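Local coordinates for protease VP4 (Blotched snakehead virus, PDB 2GEF), which cleaves peptide bonds as a serine protease with a serine/lysine catalytic dyad, and probably processes the birnavirus structural polyprotein of which it is itself a part, at residues V112-D117 with I180-V185. Sequence-based numbering, arbitrary orientation.
Sequences VFWRAD and IGLPLV
W114 and L182 reach for each other from opposite directions, and the six-membered end of the indole meets both methyls of the leucine. CH2 of W114 lies 3.7 Å from CD2 of L182 and 3.9 Å from CD1 of L182. CD1 meets the rim of the indole in its plane, whereas CD2 of L182 approaches obliquely and also nears CZ3 of W114 at 4.0 Å. The tryptophan CG stands anti to its own carbonyl carbon, a setting (chi1 -77°) that lays the indole back alongside V112, with its six-membered end pointing at L182. On one face of the W114 ring lies CG1 of V112, 3.6 Å above the plane and displaced toward the rim. NE1 of W114 donates a hydrogen bond to V150 O, and K152 makes a cation-pi contact with the ring, which probably helps fix the orientation of the indole.

The second pair is looser: CG2 of V112 and CD1 of I180 come no closer than 4.2 Å. R115 to D117 are exposed and take no part in the contact; R115 instead forms a salt bridge with D121. G181, also exposed, has positive phi and is the C-prime residue of the Schellman motif ending helix 170-178, which carries the catalytic K173. The contact thus joins the edge strand of the three-stranded sheet to the turn leading from that helix into strand 184-186. It is small and apolar, so what holds it is probably van der Waals packing and partial burial of the side chains rather than directional bonds.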
ATOM      1  N   VAL A 112      -6.403  -9.334  -7.171  1.00 11.34           N
ATOM      2  CA  VAL A 112      -7.623  -8.547  -6.902  1.00 10.92           C
ATOM      3  C   VAL A 112      -8.553  -8.588  -8.097  1.00 10.99           C
ATOM      4  O   VAL A 112      -8.192  -8.246  -9.256  1.00 10.18           O
ATOM      5  CB  VAL A 112      -7.370  -7.005  -6.536  1.00 10.87           C
ATOM      6  CG1 VAL A 112      -8.733  -6.361  -6.048  1.00  9.74           C
ATOM      7  CG2 VAL A 112      -6.346  -6.892  -5.401  1.00  9.00           C
ATOM      8  N   PHE A 113      -9.770  -9.018  -7.782  1.00 11.85           N
ATOM      9  CA  PHE A 113     -10.799  -9.219  -8.780  1.00 13.95           C
ATOM     10  C   PHE A 113     -11.875  -8.305  -8.325  1.00 13.55           C
ATOM     11  O   PHE A 113     -12.420  -8.575  -7.291  1.00 15.15           O
ATOM     12  CB  PHE A 113     -11.278 -10.715  -8.800  1.00 13.77           C
ATOM     13  CG  PHE A 113     -10.104 -11.698  -8.876  1.00 18.22           C
ATOM     14  CD1 PHE A 113      -9.402 -11.882 -10.094  1.00 19.19           C
ATOM     15  CD2 PHE A 113      -9.633 -12.334  -7.689  1.00 20.21           C
ATOM     16  CE1 PHE A 113      -8.277 -12.691 -10.155  1.00 20.40           C
ATOM     17  CE2 PHE A 113      -8.573 -13.162  -7.711  1.00 20.41           C
ATOM     18  CZ  PHE A 113      -7.854 -13.362  -8.981  1.00 19.71           C
ATOM     19  N   TRP A 114     -12.127  -7.223  -9.076  1.00 13.24           N
ATOM     20  CA  TRP A 114     -13.279  -6.314  -8.889  1.00 14.08           C
ATOM     21  C   TRP A 114     -14.597  -6.943  -9.357  1.00 13.86           C
ATOM     22  O   TRP A 114     -14.653  -7.773 -10.327  1.00 17.03           O
ATOM     23  CB  TRP A 114     -13.132  -4.925  -9.578  1.00 13.03           C
ATOM     24  CG  TRP A 114     -12.199  -4.013  -8.764  1.00 15.79           C
ATOM     25  CD1 TRP A 114     -12.528  -3.047  -7.852  1.00 15.84           C
ATOM     26  CD2 TRP A 114     -10.781  -4.055  -8.799  1.00 16.12           C
ATOM     27  NE1 TRP A 114     -11.400  -2.509  -7.291  1.00 17.02           N
ATOM     28  CE2 TRP A 114     -10.312  -3.070  -7.912  1.00 13.53           C
ATOM     29  CE3 TRP A 114      -9.843  -4.783  -9.586  1.00 16.68           C
ATOM     30  CZ2 TRP A 114      -8.937  -2.852  -7.696  1.00 16.46           C
ATOM     31  CZ3 TRP A 114      -8.470  -4.560  -9.379  1.00 16.59           C
ATOM     32  CH2 TRP A 114      -8.040  -3.566  -8.417  1.00 11.63           C
ATOM     33  N   ARG A 115     -15.629  -6.599  -8.584  1.00 12.45           N
ATOM     34  CA  ARG A 115     -16.997  -6.752  -8.965  1.00 11.05           C
ATOM     35  C   ARG A 115     -17.479  -5.420  -9.616  1.00 11.97           C
ATOM     36  O   ARG A 115     -16.949  -4.320  -9.335  1.00  9.96           O
ATOM     37  CB  ARG A 115     -17.759  -7.010  -7.694  1.00 11.81           C
ATOM     38  CG  ARG A 115     -17.239  -8.161  -6.822  1.00 11.92           C
ATOM     39  CD  ARG A 115     -18.427  -8.666  -5.984  1.00 18.99           C
ATOM     40  NE  ARG A 115     -18.107  -9.952  -5.449  1.00 19.83           N
ATOM     41  CZ  ARG A 115     -18.719 -10.604  -4.484  1.00 20.97           C
ATOM     42  NH1 ARG A 115     -19.832 -10.162  -3.899  1.00 22.23           N
ATOM     43  NH2 ARG A 115     -18.169 -11.749  -4.122  1.00 24.58           N
ATOM     44  N   ALA A 116     -18.499  -5.523 -10.469  1.00 12.93           N
ATOM     45  CA  ALA A 116     -19.405  -4.376 -10.900  1.00 14.27           C
ATOM     46  C   ALA A 116     -19.759  -3.229  -9.887  1.00 13.77           C
ATOM     47  O   ALA A 116     -19.858  -2.092 -10.306  1.00 15.99           O
ATOM     48  CB  ALA A 116     -20.743  -4.950 -11.535  1.00 12.99           C
ATOM     49  N   ASP A 117     -19.903  -3.505  -8.575  1.00 14.16           N
ATOM     50  CA  ASP A 117     -20.155  -2.455  -7.586  1.00 13.50           C
ATOM     51  C   ASP A 117     -19.002  -1.788  -6.830  1.00 12.97           C
ATOM     52  O   ASP A 117     -19.236  -1.082  -5.833  1.00 14.05           O
ATOM     53  CB  ASP A 117     -21.145  -2.944  -6.571  1.00 13.81           C
ATOM     54  CG  ASP A 117     -20.571  -3.931  -5.605  1.00 19.97           C
ATOM     55  OD1 ASP A 117     -19.557  -4.610  -5.917  1.00 16.41           O
ATOM     56  OD2 ASP A 117     -21.162  -4.037  -4.476  1.00 26.20           O
ATOM     57  N   ILE A 180      -0.242  -6.905 -11.495  1.00 10.59           N
ATOM     58  CA  ILE A 180      -1.613  -7.235 -11.648  1.00  9.45           C
ATOM     59  C   ILE A 180      -2.417  -6.279 -12.487  1.00 10.21           C
ATOM     60  O   ILE A 180      -3.555  -6.242 -12.308  1.00  7.58           O
ATOM     61  CB  ILE A 180      -2.263  -7.564 -10.304  1.00 11.28           C
ATOM     62  CG1 ILE A 180      -2.294  -6.349  -9.366  1.00  9.53           C
ATOM     63  CG2 ILE A 180      -1.582  -8.796  -9.649  1.00  6.48           C
ATOM     64  CD1 ILE A 180      -3.285  -6.642  -8.280  1.00 11.57           C
ATOM     65  N   GLY A 181      -1.795  -5.527 -13.434  1.00 11.48           N
ATOM     66  CA  GLY A 181      -2.612  -4.607 -14.337  1.00 12.03           C
ATOM     67  C   GLY A 181      -3.084  -3.237 -13.765  1.00  9.23           C
ATOM     68  O   GLY A 181      -3.876  -2.588 -14.371  1.00 10.31           O
ATOM     69  N   LEU A 182      -2.473  -2.782 -12.699  1.00  7.84           N
ATOM     70  CA  LEU A 182      -2.810  -1.545 -11.983  1.00  8.50           C
ATOM     71  C   LEU A 182      -1.734  -0.508 -12.151  1.00  8.51           C
ATOM     72  O   LEU A 182      -0.545  -0.918 -12.144  1.00  8.22           O
ATOM     73  CB  LEU A 182      -2.910  -1.797 -10.476  1.00  6.75           C
ATOM     74  CG  LEU A 182      -3.957  -2.772 -10.001  1.00  4.91           C
ATOM     75  CD1 LEU A 182      -4.212  -2.741  -8.435  1.00  4.79           C
ATOM     76  CD2 LEU A 182      -5.356  -2.479 -10.724  1.00  2.00           C
ATOM     77  N   PRO A 183      -2.139   0.799 -12.306  1.00  8.38           N
ATOM     78  CA  PRO A 183      -1.200   1.839 -12.122  1.00  9.10           C
ATOM     79  C   PRO A 183      -0.677   2.074 -10.734  1.00 10.45           C
ATOM     80  O   PRO A 183      -1.377   1.892  -9.719  1.00 10.46           O
ATOM     81  CB  PRO A 183      -1.935   3.097 -12.700  1.00 11.02           C
ATOM     82  CG  PRO A 183      -3.379   2.824 -12.310  1.00 12.00           C
ATOM     83  CD  PRO A 183      -3.456   1.348 -12.715  1.00  7.29           C
ATOM     84  N   LEU A 184       0.621   2.441 -10.721  1.00 12.65           N
ATOM     85  CA  LEU A 184       1.230   3.132  -9.578  1.00 10.32           C
ATOM     86  C   LEU A 184       0.915   4.650  -9.581  1.00 10.61           C
ATOM     87  O   LEU A 184       1.176   5.316 -10.572  1.00 10.31           O
ATOM     88  CB  LEU A 184       2.685   2.856  -9.457  1.00 10.23           C
ATOM     89  CG  LEU A 184       3.269   3.313  -8.105  1.00 10.58           C
ATOM     90  CD1 LEU A 184       2.702   2.629  -6.965  1.00  2.00           C
ATOM     91  CD2 LEU A 184       4.851   3.175  -8.055  1.00  5.15           C
ATOM     92  N   VAL A 185       0.251   5.122  -8.503  1.00  7.78           N
ATOM     93  CA  VAL A 185      -0.206   6.452  -8.424  1.00  7.93           C
ATOM     94  C   VAL A 185       0.391   7.088  -7.175  1.00  6.75           C
ATOM     95  O   VAL A 185       0.469   6.487  -6.066  1.00  9.25           O
ATOM     96  CB  VAL A 185      -1.762   6.521  -8.374  1.00  5.30           C
ATOM     97  CG1 VAL A 185      -2.242   7.963  -8.298  1.00 10.10           C
ATOM     98  CG2 VAL A 185      -2.354   5.876  -9.616  1.00  8.25           C
TER